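Local coordinates for mediator of RNA polymerase II transcription subunit 18 (Schizosaccharomyces pombe, PDB 3C0T), which serves in the Mediator complex, a coactivator that conveys information from gene-specific regulatory proteins to the RNA polymerase II transcription machinery, at residues 188-191 with 192-196. Sequence-based numbering, arbitrary orientation.
Sequences NLTK and VKTLL
Val192 and Lys193 bond back to Asn188 and Leu189 through successive i to i+4 hydrogen bonds of one alpha helix, and Leu195 does the same to Lys191. Lys193 N reaches Leu189 O at 2.8 Å. Val192 N to Asn188 O is longer, 3.1 Å. Leu195 N meets Lys191 O at 3.0 Å. The Thr194 to Thr190 bond continues the pattern, but the placing of its acceptor is less sure.

The side chains of Val192, Lys193 and Leu195 lie against carbonyl oxygens one turn back. Val192 has CG1 anti to its backbone N (chi1 180°), which leaves CG2 beside that N, and CG2 lies 3.3 Å from Asn188 O. Lys193 CB sits 3.4 Å from Leu189 O, while the rest of its chain leads away. Leu195 CB packs on Lys191 O at the same distance, 3.4 Å. Lys191 runs extended back along the helix and bends only at its last torsion (chi4 81°). That bend brings NZ within 3.4 Å of Asn188 OD1, a weak hydrogen bond that ties two residues of the same turn.

The helix, 179-196, is the last in the chain and packs on the outside of the closed antiparallel beta barrel, across strands 2-10 and 136-146. Leu189 touches Leu4 and Lys193 touches Leu6 of strand 2-10, and Val192 and Asn188 touch Thr136 of strand 136-146. Leu195 touches Thr25 of helix 15-25, and Leu196 touches Leu22 and Thr25.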
loop_
_atom_site.group_PDB
_atom_site.type_symbol
_atom_site.label_atom_id
_atom_site.label_comp_id
_atom_site.label_asym_id
_atom_site.label_seq_id
_atom_site.Cartn_x
_atom_site.Cartn_y
_atom_site.Cartn_z
ATOM N N ASN A 188 -9.549 -11.501 -13.703
ATOM C CA ASN A 188 -9.976 -10.117 -13.512
ATOM C C ASN A 188 -8.791 -9.152 -13.609
ATOM O O ASN A 188 -8.913 -8.068 -14.179
ATOM C CB ASN A 188 -10.692 -9.945 -12.171
ATOM C CG ASN A 188 -12.128 -10.438 -12.217
ATOM O OD1 ASN A 188 -12.809 -10.303 -13.239
ATOM N ND2 ASN A 188 -12.604 -10.993 -11.107
ATOM N N LEU A 189 -7.649 -9.547 -13.060
ATOM C CA LEU A 189 -6.466 -8.706 -13.131
ATOM C C LEU A 189 -6.067 -8.537 -14.592
ATOM O O LEU A 189 -5.703 -7.437 -15.023
ATOM C CB LEU A 189 -5.303 -9.323 -12.339
ATOM C CG LEU A 189 -5.384 -9.147 -10.819
ATOM C CD1 LEU A 189 -4.161 -9.751 -10.162
ATOM C CD2 LEU A 189 -5.475 -7.668 -10.479
ATOM N N THR A 190 -6.154 -9.621 -15.360
ATOM C CA THR A 190 -5.797 -9.568 -16.773
ATOM C C THR A 190 -6.678 -8.583 -17.539
ATOM O O THR A 190 -6.199 -7.866 -18.410
ATOM C CB THR A 190 -5.889 -10.966 -17.419
ATOM O OG1 THR A 190 -4.778 -11.754 -16.981
ATOM C CG2 THR A 190 -5.862 -10.874 -18.936
ATOM N N LYS A 191 -7.962 -8.550 -17.208
ATOM C CA LYS A 191 -8.886 -7.637 -17.860
ATOM C C LYS A 191 -8.506 -6.183 -17.543
ATOM O O LYS A 191 -8.462 -5.336 -18.435
ATOM C CB LYS A 191 -10.318 -7.899 -17.381
ATOM C CG LYS A 191 -10.856 -9.313 -17.631
ATOM C CD LYS A 191 -12.323 -9.366 -17.227
ATOM C CE LYS A 191 -12.954 -10.735 -17.433
ATOM N NZ LYS A 191 -12.665 -11.694 -16.339
ATOM N N VAL A 192 -8.242 -5.897 -16.267
ATOM C CA VAL A 192 -7.875 -4.549 -15.851
ATOM C C VAL A 192 -6.542 -4.147 -16.485
ATOM O O VAL A 192 -6.365 -3.010 -16.900
ATOM C CB VAL A 192 -7.773 -4.460 -14.304
ATOM C CG1 VAL A 192 -7.385 -3.052 -13.871
ATOM C CG2 VAL A 192 -9.099 -4.851 -13.689
ATOM N N LYS A 193 -5.613 -5.092 -16.571
ATOM C CA LYS A 193 -4.310 -4.826 -17.164
ATOM C C LYS A 193 -4.429 -4.304 -18.596
ATOM O O LYS A 193 -3.831 -3.278 -18.934
ATOM C CB LYS A 193 -3.456 -6.095 -17.161
ATOM C CG LYS A 193 -2.022 -5.914 -17.661
ATOM C CD LYS A 193 -1.351 -7.270 -17.836
ATOM C CE LYS A 193 0.171 -7.183 -17.764
ATOM N NZ LYS A 193 0.757 -6.296 -18.807
ATOM N N THR A 194 -5.186 -4.996 -19.447
ATOM C CA THR A 194 -5.306 -4.532 -20.823
ATOM C C THR A 194 -6.133 -3.254 -20.874
ATOM O O THR A 194 -5.936 -2.413 -21.747
ATOM C CB THR A 194 -5.920 -5.615 -21.783
ATOM O OG1 THR A 194 -7.226 -5.213 -22.211
ATOM C CG2 THR A 194 -5.995 -6.949 -21.106
ATOM N N LEU A 195 -7.046 -3.092 -19.930
ATOM C CA LEU A 195 -7.848 -1.876 -19.910
ATOM C C LEU A 195 -6.970 -0.645 -19.604
ATOM O O LEU A 195 -7.281 0.457 -20.050
ATOM C CB LEU A 195 -8.958 -1.976 -18.860
ATOM C CG LEU A 195 -10.378 -1.580 -19.275
ATOM C CD1 LEU A 195 -11.212 -1.334 -18.024
ATOM C CD2 LEU A 195 -10.350 -0.339 -20.125
ATOM N N LEU A 196 -5.878 -0.834 -18.862
ATOM C CA LEU A 196 -4.987 0.277 -18.494
ATOM C C LEU A 196 -3.665 0.293 -19.259
ATOM O O LEU A 196 -2.830 1.178 -19.044
ATOM C CB LEU A 196 -4.643 0.235 -16.995
ATOM C CG LEU A 196 -5.707 0.069 -15.907
ATOM C CD1 LEU A 196 -5.090 0.462 -14.576
ATOM C CD2 LEU A 196 -6.923 0.922 -16.195
#